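Local coordinates for protein ketosynthase (Streptomyces sp. MSC090213JE08, PDB 6KXE) that probably acts as a beta-ketoacyl-acyl carrier protein synthase, an enzyme of the thiolase superfamily that joins acyl units by carbon-carbon bond formation, at residues B[334-339]-B[355-360]. Sequence-based numbering, arbitrary orientation.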
loop_
_atom_site.group_PDB
_atom_site.type_symbol
_atom_site.label_atom_id
_atom_site.label_comp_id
_atom_site.label_asym_id
_atom_site.label_seq_id
_atom_site.Cartn_x
_atom_site.Cartn_y
_atom_site.Cartn_z
ATOM N N SER B 334 2.166 -0.292 -16.322
ATOM C CA SER B 334 1.135 0.611 -16.851
ATOM C C SER B 334 1.549 1.043 -18.260
ATOM O O SER B 334 0.694 1.025 -19.160
ATOM C CB SER B 334 0.868 1.781 -15.919
ATOM O OG SER B 334 0.273 1.311 -14.730
ATOM N N PHE B 335 2.793 1.427 -18.455
ATOM C CA PHE B 335 3.294 1.779 -19.812
ATOM C C PHE B 335 3.171 0.577 -20.752
ATOM O O PHE B 335 2.855 0.757 -21.959
ATOM C CB PHE B 335 4.719 2.316 -19.751
ATOM C CG PHE B 335 4.854 3.719 -19.214
ATOM C CD1 PHE B 335 3.741 4.521 -19.016
ATOM C CD2 PHE B 335 6.098 4.245 -18.914
ATOM C CE1 PHE B 335 3.869 5.833 -18.571
ATOM C CE2 PHE B 335 6.231 5.547 -18.436
ATOM C CZ PHE B 335 5.111 6.335 -18.264
ATOM N N GLN B 336 3.406 -0.627 -20.228
ATOM C CA GLN B 336 3.316 -1.871 -21.034
ATOM C C GLN B 336 1.869 -2.079 -21.495
ATOM O O GLN B 336 1.673 -2.395 -22.670
ATOM C CB GLN B 336 3.863 -3.062 -20.239
ATOM C CG GLN B 336 5.364 -2.986 -20.040
ATOM C CD GLN B 336 5.782 -3.956 -18.968
ATOM O OE1 GLN B 336 6.417 -3.583 -17.977
ATOM N NE2 GLN B 336 5.404 -5.212 -19.164
ATOM N N ILE B 337 0.896 -1.951 -20.598
ATOM C CA ILE B 337 -0.538 -2.051 -20.983
ATOM C C ILE B 337 -0.865 -0.947 -21.996
ATOM O O ILE B 337 -1.552 -1.245 -23.012
ATOM C CB ILE B 337 -1.455 -2.000 -19.766
ATOM C CG1 ILE B 337 -1.226 -3.231 -18.877
ATOM C CG2 ILE B 337 -2.915 -1.889 -20.212
ATOM C CD1 ILE B 337 -1.847 -3.143 -17.511
ATOM N N ALA B 338 -0.425 0.282 -21.742
ATOM C CA ALA B 338 -0.666 1.415 -22.657
ATOM C C ALA B 338 -0.085 1.078 -24.048
ATOM O O ALA B 338 -0.843 1.329 -25.049
ATOM C CB ALA B 338 -0.170 2.725 -22.093
ATOM N N ALA B 339 1.131 0.524 -24.149
ATOM C CA ALA B 339 1.748 0.170 -25.456
ATOM C C ALA B 339 0.852 -0.851 -26.175
ATOM O O ALA B 339 0.597 -0.720 -27.386
ATOM C CB ALA B 339 3.140 -0.345 -25.265
ATOM N N ALA B 355 -3.470 -10.477 -25.600
ATOM C CA ALA B 355 -2.213 -9.794 -25.227
ATOM C C ALA B 355 -1.794 -10.242 -23.832
ATOM O O ALA B 355 -2.694 -10.526 -22.979
ATOM C CB ALA B 355 -2.437 -8.306 -25.276
ATOM N N LEU B 356 -0.498 -10.329 -23.629
ATOM C CA LEU B 356 0.074 -10.733 -22.338
ATOM C C LEU B 356 1.053 -9.639 -21.940
ATOM O O LEU B 356 1.908 -9.210 -22.764
ATOM C CB LEU B 356 0.740 -12.107 -22.501
ATOM C CG LEU B 356 1.375 -12.703 -21.249
ATOM C CD1 LEU B 356 1.425 -14.225 -21.335
ATOM C CD2 LEU B 356 2.769 -12.142 -21.014
ATOM N N VAL B 357 0.957 -9.218 -20.685
ATOM C CA VAL B 357 1.886 -8.212 -20.128
ATOM C C VAL B 357 2.504 -8.859 -18.911
ATOM O O VAL B 357 1.732 -9.408 -18.074
ATOM C CB VAL B 357 1.092 -6.957 -19.751
ATOM C CG1 VAL B 357 1.963 -5.977 -19.028
ATOM C CG2 VAL B 357 0.509 -6.323 -21.007
ATOM N N CYS B 358 3.804 -8.755 -18.751
ATOM C CA CYS B 358 4.385 -9.299 -17.507
ATOM C C CYS B 358 5.515 -8.431 -17.010
ATOM O O CYS B 358 6.047 -7.623 -17.747
ATOM C CB CYS B 358 4.812 -10.733 -17.703
ATOM S SG CYS B 358 6.101 -10.847 -18.935
ATOM N N ALA B 359 5.805 -8.564 -15.728
ATOM C CA ALA B 359 6.878 -7.775 -15.120
ATOM C C ALA B 359 7.486 -8.552 -13.986
ATOM O O ALA B 359 6.779 -9.381 -13.332
ATOM C CB ALA B 359 6.326 -6.457 -14.613
ATOM N N VAL B 360 8.732 -8.227 -13.705
ATOM C CA VAL B 360 9.443 -8.843 -12.547
ATOM C C VAL B 360 10.048 -7.712 -11.735
ATOM O O VAL B 360 10.646 -6.850 -12.305
ATOM C CB VAL B 360 10.508 -9.856 -13.011
ATOM C CG1 VAL B 360 9.865 -10.930 -13.883
ATOM C CG2 VAL B 360 11.621 -9.169 -13.766
#
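Q336, a buried residue of helix 332-346, reaches across to strand 354-360 and donates an N-H of NE2 to the backbone O of C358 at 2.9 Å. The N-H points nearly straight at its acceptor (160°), and the oxygen lies almost in the plane of the amide, yet the donor stands above the carbonyl plane of C358, 36° out of it. CG is anti to the carbonyl carbon (chi1 -69°) and the chain is extended beyond it, which carries the amide to the strand. Glutamine suits this place because its CB packs on V357 CG1, 3.7 Å away, while the amide at the end serves a backbone carbonyl. CG1 of V357 also lies over one face of that amide, beside NE2 at 3.5 Å. The other branch, CG2, meets I337 CG1 at 4.1 Å, the two side chains crossing at about a right angle, so the forked valine serves two successive helix residues. The small A359 probably lets the amide lie close to the strand, its CB 4.4 Å from Q336 OE1. Replacing Q336 by a leucine would probably leave the C358 carbonyl without this buried donor and remove the polar link from helix to strand. Segments 334-339 and 355-360 run nearly antiparallel; I337 and A338 also touch I22 and W25 of strand 20-29, consistent with a helix held between sheet layers in the alpha-beta-alpha-beta-alpha thiolase fold. The chemistry implies a small, largely van der Waals contact in which one side-chain-to-backbone hydrogen bond crosses from helix to strand, the same NE2 being weakly bonded to V291 O at the end of the neighbouring parallel strand 287-291.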